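Local atomic coordinates of 2-keto-3-deoxygluconate kinase (Thermotoga maritima, PDB entry 2AFB), a protein that probably phosphorylates 2-keto-3-deoxygluconate at the expense of ATP, as a sugar kinase of the pfkB (ribokinase-like) family. Residues G19-R24 against T65-N70. Residues are numbered along the deposited sequence; the frame is centred on the assembly and turned at random.
Sequences GEIMLR and TKLPNN
The hydroxyl of T65 reaches across to the backbone of G19 and gives its proton to the carbonyl oxygen: OG1 lies 2.6 Å from G19 O, in the carbonyl plane, with a C=O...OG1 angle of 154°. The torsion chi1 of -161° sets this up, turning OG1 opposite the T65 backbone N while CG2 falls between N and the carbonyl carbon. A water extends the link: it donates to T65 OG1 at 2.8 Å and accepts from I21 N at 2.9 Å. OG1 is thus both donor and acceptor, linking one side chain directly to G19 O and, through the water, to I21 N. A valine at this position would probably leave G19 O without this donor and deprive the bridging water of the side-chain oxygen it donates to. Beside this link, the CG2 branch of I21 meets L67 CD2 at 3.8 Å, the two side chains slanting across one another, and CG2 of T65 lies slightly farther from the same I21 methyl, at 4.2 Å. I90 of strand 90-92 packs against both T65 and L67, and Y43 of strand 38-44 against I21. The contact sits where the chain leaves strand 14-18, paired with strand 60-67 in the large sheet of the ribokinase-like fold, and crosses to strand 22-26 of the smaller four-stranded sheet, while 65-70 runs from the end of strand 60-67 to N70, the N-cap of helix 71-82.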
# COMPACT_ATOMS: atom_id res chain seq x y z
N GLY A 19 -8.52 -29.94 12.15
CA GLY A 19 -8.79 -29.84 10.74
C GLY A 19 -7.63 -29.21 10.00
O GLY A 19 -6.49 -29.39 10.41
N GLU A 20 -7.95 -28.52 8.91
CA GLU A 20 -6.94 -27.87 8.04
C GLU A 20 -6.95 -26.37 8.13
O GLU A 20 -8.00 -25.74 8.04
CB GLU A 20 -7.14 -28.25 6.55
CG GLU A 20 -6.18 -27.54 5.61
CD GLU A 20 -5.99 -28.20 4.22
OE1 GLU A 20 -6.95 -28.77 3.67
OE2 GLU A 20 -4.88 -28.09 3.65
N ILE A 21 -5.76 -25.80 8.27
CA ILE A 21 -5.56 -24.39 8.13
C ILE A 21 -4.80 -24.10 6.84
O ILE A 21 -3.84 -24.80 6.48
CB ILE A 21 -4.91 -23.78 9.39
CG1 ILE A 21 -4.98 -22.26 9.29
CG2 ILE A 21 -3.49 -24.32 9.59
CD1 ILE A 21 -4.56 -21.50 10.49
N MSE A 22 -5.28 -23.10 6.11
CA MSE A 22 -4.75 -22.78 4.82
C MSE A 22 -4.26 -21.37 4.79
O MSE A 22 -4.77 -20.51 5.51
CB MSE A 22 -5.82 -22.90 3.75
CG MSE A 22 -6.28 -24.25 3.57
SE MSE A 22 -7.78 -24.35 2.35
CE MSE A 22 -9.30 -23.56 3.52
N LEU A 23 -3.29 -21.15 3.91
CA LEU A 23 -2.95 -19.79 3.49
C LEU A 23 -4.07 -19.19 2.66
O LEU A 23 -4.47 -19.79 1.66
CB LEU A 23 -1.69 -19.82 2.64
CG LEU A 23 -1.34 -18.47 1.93
CD1 LEU A 23 -0.94 -17.37 2.86
CD2 LEU A 23 -0.22 -18.72 0.93
N ARG A 24 -4.57 -18.00 3.03
CA ARG A 24 -5.59 -17.32 2.26
C ARG A 24 -5.02 -16.09 1.53
O ARG A 24 -4.39 -15.23 2.13
CB ARG A 24 -6.73 -16.90 3.12
CG ARG A 24 -7.98 -16.62 2.30
CD ARG A 24 -9.06 -15.99 3.17
NE ARG A 24 -9.00 -14.56 3.12
CZ ARG A 24 -9.87 -13.71 3.65
NH1 ARG A 24 -10.93 -14.11 4.35
NH2 ARG A 24 -9.67 -12.41 3.46
N THR A 65 -3.51 -30.11 13.87
CA THR A 65 -3.35 -30.19 12.43
C THR A 65 -1.92 -30.66 12.11
O THR A 65 -1.17 -31.04 13.01
CB THR A 65 -3.69 -28.85 11.71
OG1 THR A 65 -3.95 -29.11 10.34
CG2 THR A 65 -2.57 -27.80 11.80
N LYS A 66 -1.60 -30.68 10.82
CA LYS A 66 -0.25 -30.91 10.32
C LYS A 66 0.06 -29.75 9.38
O LYS A 66 -0.78 -29.33 8.56
CB LYS A 66 -0.14 -32.29 9.59
CG LYS A 66 1.27 -32.73 9.38
CD LYS A 66 1.37 -34.03 8.66
CE LYS A 66 2.79 -34.65 8.77
NZ LYS A 66 2.87 -35.99 8.05
N LEU A 67 1.26 -29.20 9.54
CA LEU A 67 1.79 -28.18 8.65
C LEU A 67 3.18 -28.53 8.22
O LEU A 67 3.90 -29.18 8.98
CB LEU A 67 1.84 -26.83 9.37
CG LEU A 67 0.46 -26.27 9.70
CD1 LEU A 67 0.56 -25.10 10.61
CD2 LEU A 67 -0.26 -25.90 8.41
N PRO A 68 3.60 -28.04 7.04
CA PRO A 68 4.94 -28.34 6.57
C PRO A 68 5.94 -27.53 7.37
O PRO A 68 5.60 -26.47 7.82
CB PRO A 68 4.93 -27.84 5.12
CG PRO A 68 3.94 -26.73 5.14
CD PRO A 68 2.87 -27.18 6.09
N ASN A 69 7.14 -28.03 7.53
CA ASN A 69 8.25 -27.20 7.96
C ASN A 69 8.76 -26.32 6.84
O ASN A 69 9.75 -26.64 6.19
CB ASN A 69 9.40 -28.06 8.49
CG ASN A 69 9.07 -28.70 9.81
OD1 ASN A 69 8.70 -28.01 10.77
ND2 ASN A 69 9.21 -30.01 9.87
N ASN A 70 8.06 -25.22 6.58
CA ASN A 70 8.54 -24.22 5.68
C ASN A 70 7.98 -22.93 6.26
O ASN A 70 7.20 -22.98 7.19
CB ASN A 70 8.16 -24.56 4.21
CG ASN A 70 6.65 -24.39 3.87
OD1 ASN A 70 5.95 -23.66 4.53
ND2 ASN A 70 6.18 -25.06 2.79
O HOH W 1 -3.45 -27.58 8.06